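Local coordinates for protein superoxide dismutase [Ni] (Streptomyces coelicolor, PDB 1T6U) that converts superoxide into hydrogen peroxide and molecular oxygen at a nickel centre, working as a hollow homohexamer of four-helix-bundle subunits, at residues 19-24 / 46-51; 53-58 / 80-85; 26-31 / 38-43. The protein carries 1 engineered substitution. All coordinates share one frame; numbering follows the deposited sequence.

Contact 1 (19-24 / 46-51); sequences ESVKAV and QRAELA
In the four-helix bundle of the NiSOD subunit, Ser-20 and Val-21 of helix 12-30 meet Arg-47 and Ala-48 of the antiparallel helix 34-62. The axes of the two segments come within 9.0 Å, at 155° between their directions. The nearest CA atoms, of Val-21 and Ala-48, are 6.3 Å apart, consistent with the small alanine at that place. Val-21 reaches across with one branch. Its CG2 lies beside the backbone N of Val-21 and rests against the backbone of Ala-48, 3.6 Å from Ala-48 N. Ala-88 of helix 74-89 packs on Val-21, and the engineered Met-85 of the same helix packs on Ala-48. Arg-47 touches only with the root of its chain. The chain bends at chi2 (-35°) and chi3 (-67°), and its guanidinium leads away to a salt bridge with Glu-17. Leu-50 CD1 lies above one face of that group, toward its rim. The Ser-20 side chain is about 5 Å from a bound nickel. It packs on the nickel ligand Cys-6 of a second subunit, and Arg-47 packs on His-1, another ligand there. The Ser-20 hydroxyl is hydrogen-bonded to Glu-17 O, while OG also lies against the Arg-47 methylenes, 3.5 Å from CG.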
loop_
_atom_site.group_PDB
_atom_site.type_symbol
_atom_site.label_atom_id
_atom_site.label_comp_id
_atom_site.label_asym_id
_atom_site.label_seq_id
_atom_site.Cartn_x
_atom_site.Cartn_y
_atom_site.Cartn_z
ATOM N N GLU A 19 8.866 17.753 7.178
ATOM C CA GLU A 19 9.700 17.881 8.358
ATOM C C GLU A 19 10.506 16.601 8.609
ATOM O O GLU A 19 11.676 16.603 8.942
ATOM C CB GLU A 19 8.797 18.248 9.553
ATOM C CG GLU A 19 8.287 19.671 9.568
ATOM C CD GLU A 19 7.309 19.961 10.683
ATOM O OE1 GLU A 19 6.806 21.113 10.746
ATOM O OE2 GLU A 19 7.004 19.062 11.500
ATOM N N SER A 20 9.831 15.442 8.454
ATOM C CA SER A 20 10.556 14.194 8.650
ATOM C C SER A 20 11.619 14.029 7.553
ATOM O O SER A 20 12.731 13.599 7.860
ATOM C CB SER A 20 9.571 13.020 8.874
ATOM O OG SER A 20 9.205 12.606 7.624
ATOM N N VAL A 21 11.353 14.413 6.296
ATOM C CA VAL A 21 12.383 14.366 5.278
ATOM C C VAL A 21 13.615 15.180 5.709
ATOM O O VAL A 21 14.752 14.696 5.633
ATOM C CB VAL A 21 11.811 14.838 3.945
ATOM C CG1 VAL A 21 12.869 15.060 2.885
ATOM C CG2 VAL A 21 10.832 13.823 3.363
ATOM N N LYS A 22 13.408 16.429 6.126
ATOM C CA LYS A 22 14.533 17.256 6.522
ATOM C C LYS A 22 15.297 16.675 7.701
ATOM O O LYS A 22 16.528 16.688 7.758
ATOM C CB LYS A 22 14.053 18.663 6.907
ATOM C CG LYS A 22 15.215 19.591 7.192
ATOM C CD LYS A 22 14.783 21.012 7.588
ATOM C CE LYS A 22 16.046 21.784 7.921
ATOM N NZ LYS A 22 15.849 23.054 8.673
ATOM N N ALA A 23 14.534 16.146 8.647
ATOM C CA ALA A 23 15.139 15.513 9.815
ATOM C C ALA A 23 15.997 14.314 9.418
ATOM O O ALA A 23 17.104 14.137 9.949
ATOM C CB ALA A 23 14.100 15.090 10.832
ATOM N N VAL A 24 15.519 13.497 8.516
ATOM C CA VAL A 24 16.293 12.376 7.992
ATOM C C VAL A 24 17.567 12.856 7.329
ATOM O O VAL A 24 18.650 12.308 7.579
ATOM C CB VAL A 24 15.432 11.508 7.058
ATOM C CG1 VAL A 24 16.284 10.443 6.379
ATOM C CG2 VAL A 24 14.324 10.824 7.846
ATOM N N GLN A 46 10.111 7.337 1.060
ATOM C CA GLN A 46 8.712 7.097 1.418
ATOM C C GLN A 46 8.027 8.336 1.950
ATOM O O GLN A 46 6.897 8.636 1.556
ATOM C CB GLN A 46 8.657 5.981 2.474
ATOM C CG GLN A 46 9.058 4.610 1.993
ATOM C CD GLN A 46 9.321 3.566 3.042
ATOM O OE1 GLN A 46 9.585 3.842 4.211
ATOM N NE2 GLN A 46 9.336 2.281 2.723
ATOM N N ARG A 47 8.681 9.050 2.869
ATOM C CA ARG A 47 7.985 10.195 3.454
ATOM C C ARG A 47 7.808 11.308 2.432
ATOM O O ARG A 47 6.777 11.970 2.416
ATOM C CB ARG A 47 8.706 10.671 4.718
ATOM C CG ARG A 47 9.051 9.643 5.745
ATOM C CD ARG A 47 8.087 8.499 5.951
ATOM N NE ARG A 47 6.803 8.872 6.517
ATOM C CZ ARG A 47 5.932 8.021 7.043
ATOM N NH1 ARG A 47 6.168 6.715 7.103
ATOM N NH2 ARG A 47 4.777 8.463 7.542
ATOM N N ALA A 48 8.822 11.477 1.564
ATOM C CA ALA A 48 8.752 12.495 0.514
ATOM C C ALA A 48 7.592 12.179 -0.430
ATOM O O ALA A 48 6.856 13.068 -0.846
ATOM C CB ALA A 48 10.054 12.580 -0.225
ATOM N N GLU A 49 7.434 10.907 -0.789
ATOM C CA GLU A 49 6.305 10.510 -1.625
ATOM C C GLU A 49 4.958 10.811 -0.977
ATOM O O GLU A 49 4.058 11.285 -1.656
ATOM C CB GLU A 49 6.411 9.005 -1.944
ATOM C CG GLU A 49 5.289 8.473 -2.835
ATOM C CD GLU A 49 5.321 8.979 -4.259
ATOM O OE1 GLU A 49 6.181 9.785 -4.689
ATOM O OE2 GLU A 49 4.407 8.512 -4.998
ATOM N N LEU A 50 4.842 10.565 0.321
ATOM C CA LEU A 50 3.622 10.886 1.038
ATOM C C LEU A 50 3.366 12.405 1.006
ATOM O O LEU A 50 2.234 12.879 0.805
ATOM C CB LEU A 50 3.708 10.402 2.469
ATOM C CG LEU A 50 3.538 8.921 2.699
ATOM C CD1 LEU A 50 3.888 8.546 4.122
ATOM C CD2 LEU A 50 2.087 8.507 2.372
ATOM N N ALA A 51 4.419 13.188 1.200
ATOM C CA ALA A 51 4.292 14.649 1.134
ATOM C C ALA A 51 3.791 15.087 -0.231
ATOM O O ALA A 51 2.941 15.972 -0.338
ATOM C CB ALA A 51 5.609 15.334 1.471
#

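Contact 2 (53-58 / 80-85). Engineered in segment 80-85: Met-85 (natural residue Leu).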
loop_
_atom_site.group_PDB
_atom_site.type_symbol
_atom_site.label_atom_id
_atom_site.label_comp_id
_atom_site.label_asym_id
_atom_site.label_seq_id
_atom_site.Cartn_x
_atom_site.Cartn_y
_atom_site.Cartn_z
ATOM N N HIS A 53 1.895 13.324 -2.277
ATOM C CA HIS A 53 0.450 13.026 -2.313
ATOM C C HIS A 53 -0.399 14.096 -1.627
ATOM O O HIS A 53 -1.386 14.591 -2.138
ATOM C CB HIS A 53 0.230 11.657 -1.692
ATOM C CG HIS A 53 -1.223 11.329 -1.553
ATOM N ND1 HIS A 53 -2.004 10.875 -2.571
ATOM C CD2 HIS A 53 -2.032 11.438 -0.460
ATOM C CE1 HIS A 53 -3.238 10.709 -2.108
ATOM N NE2 HIS A 53 -3.273 11.035 -0.836
ATOM N N HIS A 54 0.028 14.466 -0.394
ATOM C CA HIS A 54 -0.742 15.455 0.341
ATOM C C HIS A 54 -0.812 16.786 -0.423
ATOM O O HIS A 54 -1.852 17.421 -0.468
ATOM C CB HIS A 54 -0.156 15.639 1.740
ATOM C CG HIS A 54 -0.248 14.439 2.598
ATOM N ND1 HIS A 54 -1.421 13.741 2.779
ATOM C CD2 HIS A 54 0.704 13.861 3.344
ATOM C CE1 HIS A 54 -1.151 12.751 3.616
ATOM N NE2 HIS A 54 0.137 12.782 3.976
ATOM N N VAL A 55 0.310 17.223 -1.012
ATOM C CA VAL A 55 0.267 18.506 -1.700
ATOM C C VAL A 55 -0.621 18.394 -2.924
ATOM O O VAL A 55 -1.411 19.291 -3.198
ATOM C CB VAL A 55 1.695 18.911 -2.065
ATOM C CG1 VAL A 55 1.689 20.074 -3.069
ATOM C CG2 VAL A 55 2.479 19.296 -0.814
ATOM N N SER A 56 -0.504 17.280 -3.659
ATOM C CA SER A 56 -1.312 17.114 -4.851
ATOM C C SER A 56 -2.800 17.133 -4.512
ATOM O O SER A 56 -3.618 17.738 -5.199
ATOM C CB SER A 56 -0.900 15.813 -5.560
ATOM O OG SER A 56 -1.581 15.701 -6.826
ATOM N N VAL A 57 -3.204 16.449 -3.426
ATOM C CA VAL A 57 -4.594 16.423 -2.996
ATOM C C VAL A 57 -5.100 17.813 -2.640
ATOM O O VAL A 57 -6.223 18.192 -2.977
ATOM C CB VAL A 57 -4.711 15.435 -1.807
ATOM C CG1 VAL A 57 -5.996 15.665 -1.030
ATOM C CG2 VAL A 57 -4.621 13.976 -2.285
ATOM N N LEU A 58 -4.304 18.612 -1.919
ATOM C CA LEU A 58 -4.766 19.975 -1.660
ATOM C C LEU A 58 -5.159 20.691 -2.963
ATOM O O LEU A 58 -6.217 21.355 -3.050
ATOM C CB LEU A 58 -3.684 20.778 -0.947
ATOM C CG LEU A 58 -3.376 20.441 0.507
ATOM C CD1 LEU A 58 -2.127 21.138 0.999
ATOM C CD2 LEU A 58 -4.532 20.778 1.441
ATOM N N ASP A 80 5.963 23.666 -8.425
ATOM C CA ASP A 80 7.287 23.889 -7.851
ATOM C C ASP A 80 7.492 23.170 -6.502
ATOM O O ASP A 80 8.595 22.696 -6.220
ATOM C CB ASP A 80 7.516 25.387 -7.639
ATOM C CG ASP A 80 7.649 26.155 -8.933
ATOM O OD1 ASP A 80 7.741 25.517 -9.996
ATOM O OD2 ASP A 80 7.664 27.396 -8.944
ATOM N N THR A 81 6.430 23.113 -5.724
ATOM C CA THR A 81 6.521 22.379 -4.466
ATOM C C THR A 81 6.785 20.911 -4.717
ATOM O O THR A 81 7.621 20.275 -4.065
ATOM C CB THR A 81 5.201 22.530 -3.700
ATOM O OG1 THR A 81 4.914 23.926 -3.452
ATOM C CG2 THR A 81 5.257 21.869 -2.334
ATOM N N LEU A 82 6.057 20.328 -5.662
ATOM C CA LEU A 82 6.218 18.908 -5.958
ATOM C C LEU A 82 7.606 18.641 -6.499
ATOM O O LEU A 82 8.223 17.664 -6.104
ATOM C CB LEU A 82 5.128 18.426 -6.921
ATOM C CG LEU A 82 3.725 18.457 -6.304
ATOM C CD1 LEU A 82 2.655 18.107 -7.329
ATOM C CD2 LEU A 82 3.542 17.517 -5.116
ATOM N N LYS A 83 8.084 19.535 -7.360
ATOM C CA LYS A 83 9.442 19.417 -7.863
ATOM C C LYS A 83 10.472 19.542 -6.745
ATOM O O LYS A 83 11.550 18.886 -6.783
ATOM C CB LYS A 83 9.647 20.449 -8.996
ATOM C CG LYS A 83 8.975 20.025 -10.297
ATOM C CD LYS A 83 9.111 21.120 -11.363
ATOM C CE LYS A 83 8.862 20.565 -12.752
ATOM N NZ LYS A 83 7.523 19.930 -12.897
ATOM N N ALA A 84 10.213 20.383 -5.755
ATOM C CA ALA A 84 11.133 20.528 -4.647
ATOM C C ALA A 84 11.194 19.252 -3.807
ATOM O O ALA A 84 12.253 18.895 -3.262
ATOM C CB ALA A 84 10.804 21.702 -3.759
ATOM N N MET A 85 10.042 18.585 -3.736
ATOM C CA MET A 85 9.999 17.322 -3.012
ATOM C C MET A 85 10.786 16.245 -3.749
ATOM O O MET A 85 11.476 15.427 -3.145
ATOM C CB MET A 85 8.554 16.876 -2.770
ATOM C CG MET A 85 7.795 17.636 -1.721
ATOM S SD MET A 85 8.382 17.559 -0.028
ATOM C CE MET A 85 9.554 16.208 0.075
#
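Val-55 and Leu-82 pass each other in opposite directions, and this pair carries the contact between helices 34-62 and 74-89. Val-55 starts out toward the other helix. Leu-82 starts across the line between the helices, and its tip then turns in. The CD2 methyl of Leu-82 settles against the side of Val-55, 3.8 Å from Val-55 CG1 and equally near Val-55 CB. CD2 also lies over the backbone of Ser-56, at 4.3 Å from Ser-56 N.

Thr-81 meets the same valine at an oblique angle. Its CG2 faces both valine methyls and is 4.1 Å from Val-55 CG1. The methyl stands anti to the backbone N of Thr-81 (chi1 -58°, measured to OG1), which turns the hydroxyl away from the valine. OG1 is hydrogen-bonded to Leu-77 O, one turn back on its own helix. The polar atom is thus satisfied within the helix, and an apolar methyl is left to face Val-55. The Ser-56 hydroxyl also looks elsewhere: it is hydrogen-bonded to Ser-56 of a neighbouring subunit.

The two segments run almost exactly antiparallel, at 173°, with axes 10.0 Å apart. Val-55 and Leu-82 have the nearest CA atoms, at 7.3 Å. The contact's centre lies about 5 Å from the centre of the chain, within the four-helix bundle. Ser-60 of the neighbouring subunit lies against Leu-82. Ala-14 of helix 12-30 packs on Val-55, and Tyr-103 and Ile-107 of helix 94-115 pack on Thr-81.

Contact 3 (26-31 / 38-43); sequences EKMAGN and TRATVI
Met-28 packs on Ala-40 and Thr-41, and its side chain makes every close touch between the segments. Met-28 CG is pressed against the methyl of Ala-40, with CG 3.5 Å from Ala-40 CB. The sulfur follows over the same methyl, Met-28 SD being 3.8 Å from Ala-40 CB. Met-28 is extended as far as SD (chi2 -177°) and then bends at chi3 (81°), which carries CE on to Thr-41. Leu-4 of a second subunit also packs on Ala-40.

The contact joins the last turns of helix 12-30 to the early part of helix 34-62. It closes the short connection between two antiparallel helices, a helical hairpin at one end of the four-helix bundle. The nearest CA atoms, of Met-28 and Ala-40, are 6.9 Å apart.

The methyl-to-oxygen contact is of a different kind. Met-28 CE stands 3.4 Å from Thr-41 OG1, and the two side chains cross at about a right angle. This is a van der Waals contact of a methyl with an oxygen; the hydroxyl's hydrogen-bond partner is Gln-37 O in its own helix. Replacing Met-28 with an alanine would probably leave a gap over the Ala-40 methyl and take away the apolar cover beside the Thr-41 hydroxyl.

Polar bonds tie the connection beside this packing. Asn-31 O accepts a hydrogen bond from Gln-37 NE2, and Asn-31 OD1 accepts one from Asp-33 N. His-35 of a further subunit packs on both Met-28 and Thr-41.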
loop_
_atom_site.group_PDB
_atom_site.type_symbol
_atom_site.label_atom_id
_atom_site.label_comp_id
_atom_site.label_asym_id
_atom_site.label_seq_id
_atom_site.Cartn_x
_atom_site.Cartn_y
_atom_site.Cartn_z
ATOM N N GLU A 26 19.222 15.618 7.990
ATOM C CA GLU A 26 20.159 16.035 9.044
ATOM C C GLU A 26 20.853 14.838 9.683
ATOM O O GLU A 26 22.072 14.783 9.950
ATOM C CB GLU A 26 19.406 16.877 10.067
ATOM C CG GLU A 26 18.865 18.185 9.559
ATOM C CD GLU A 26 17.799 18.858 10.387
ATOM O OE1 GLU A 26 17.573 20.079 10.242
ATOM O OE2 GLU A 26 17.122 18.219 11.212
ATOM N N LYS A 27 20.068 13.802 9.969
ATOM C CA LYS A 27 20.653 12.627 10.608
ATOM C C LYS A 27 21.642 11.894 9.723
ATOM O O LYS A 27 22.592 11.295 10.197
ATOM C CB LYS A 27 19.520 11.664 11.016
ATOM C CG LYS A 27 18.707 12.262 12.164
ATOM C CD LYS A 27 17.579 11.427 12.644
ATOM C CE LYS A 27 16.952 11.924 13.926
ATOM N NZ LYS A 27 17.862 12.271 15.042
ATOM N N MET A 28 21.431 11.921 8.432
ATOM C CA MET A 28 22.374 11.302 7.509
ATOM C C MET A 28 23.728 11.948 7.636
ATOM O O MET A 28 24.723 11.327 7.412
ATOM C CB MET A 28 21.874 11.363 6.048
ATOM C CG MET A 28 20.604 10.533 5.848
ATOM S SD MET A 28 19.982 10.484 4.155
ATOM C CE MET A 28 21.055 9.223 3.462
ATOM N N ALA A 29 23.772 13.222 7.972
ATOM C CA ALA A 29 25.080 13.872 7.988
ATOM C C ALA A 29 25.836 13.427 9.234
ATOM O O ALA A 29 27.044 13.570 9.314
ATOM C CB ALA A 29 24.881 15.372 7.924
ATOM N N GLY A 30 25.107 12.904 10.225
ATOM C CA GLY A 30 25.676 12.574 11.521
ATOM C C GLY A 30 26.041 11.132 11.766
ATOM O O GLY A 30 26.532 10.732 12.832
ATOM N N ASN A 31 25.792 10.285 10.776
ATOM C CA ASN A 31 26.042 8.860 10.866
ATOM C C ASN A 31 26.297 8.291 9.461
ATOM O O ASN A 31 25.308 8.112 8.756
ATOM C CB ASN A 31 24.835 8.181 11.521
ATOM C CG ASN A 31 25.092 6.724 11.848
ATOM O OD1 ASN A 31 26.104 6.213 11.386
ATOM N ND2 ASN A 31 24.192 6.069 12.598
ATOM N N THR A 38 21.470 3.576 4.260
ATOM C CA THR A 38 20.476 2.930 3.396
ATOM C C THR A 38 19.073 3.025 3.922
ATOM O O THR A 38 18.146 3.363 3.208
ATOM C CB THR A 38 20.926 1.454 3.207
ATOM O OG1 THR A 38 22.203 1.401 2.547
ATOM C CG2 THR A 38 19.943 0.732 2.335
ATOM N N ARG A 39 18.925 2.747 5.229
ATOM C CA ARG A 39 17.614 2.889 5.877
ATOM C C ARG A 39 17.102 4.314 5.756
ATOM O O ARG A 39 15.907 4.517 5.457
ATOM C CB ARG A 39 17.667 2.422 7.337
ATOM C CG ARG A 39 17.946 0.951 7.519
ATOM C CD ARG A 39 18.007 0.510 9.002
ATOM N NE ARG A 39 16.697 0.839 9.528
ATOM C CZ ARG A 39 16.354 1.736 10.427
ATOM N NH1 ARG A 39 17.305 2.420 11.044
ATOM N NH2 ARG A 39 15.084 1.947 10.725
ATOM N N ALA A 40 17.958 5.299 5.990
ATOM C CA ALA A 40 17.554 6.694 5.905
ATOM C C ALA A 40 17.078 7.007 4.491
ATOM O O ALA A 40 16.118 7.763 4.307
ATOM C CB ALA A 40 18.741 7.572 6.341
ATOM N N THR A 41 17.752 6.461 3.483
ATOM C CA THR A 41 17.399 6.729 2.104
ATOM C C THR A 41 16.064 6.119 1.778
ATOM O O THR A 41 15.222 6.792 1.156
ATOM C CB THR A 41 18.499 6.205 1.162
ATOM O OG1 THR A 41 19.763 6.808 1.481
ATOM C CG2 THR A 41 18.188 6.539 -0.294
ATOM N N VAL A 42 15.830 4.867 2.183
ATOM C CA VAL A 42 14.544 4.207 2.029
ATOM C C VAL A 42 13.409 5.036 2.637
ATOM O O VAL A 42 12.393 5.317 2.008
ATOM C CB VAL A 42 14.567 2.809 2.691
ATOM C CG1 VAL A 42 13.158 2.228 2.732
ATOM C CG2 VAL A 42 15.531 1.890 1.977
ATOM N N ILE A 43 13.611 5.470 3.886
ATOM C CA ILE A 43 12.540 6.181 4.592
ATOM C C ILE A 43 12.298 7.555 4.011
ATOM O O ILE A 43 11.142 7.997 3.854
ATOM C CB ILE A 43 12.927 6.193 6.093
ATOM C CG1 ILE A 43 12.736 4.775 6.667
ATOM C CG2 ILE A 43 12.204 7.233 6.888
ATOM C CD1 ILE A 43 13.287 4.552 8.044
#

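How the contacts relate
All three contacts are buried and use helix 34-62. Contacts 1 and 3 join it to helix 12-30, while contact 2 joins it to helix 74-89. Contact 2 is the most central, its centre about 5 Å from the chain centre. Contact 3, nested inside the loop closed by contact 1, lies at the periphery, about 19 Å out between centres, and is buried with neighbouring subunits packed on it. Contact 2 is methyl packing. Contact 1 adds a serine hydroxyl and an arginine chain facing a second subunit's nickel ligands, and contact 3 relies on one methionine. The engineered Met-85 bridges contacts 1 and 2, its CE 3.7 Å from Ala-48 CB. Val-24 CG1 touches Ala-40 O between contacts 1 and 3.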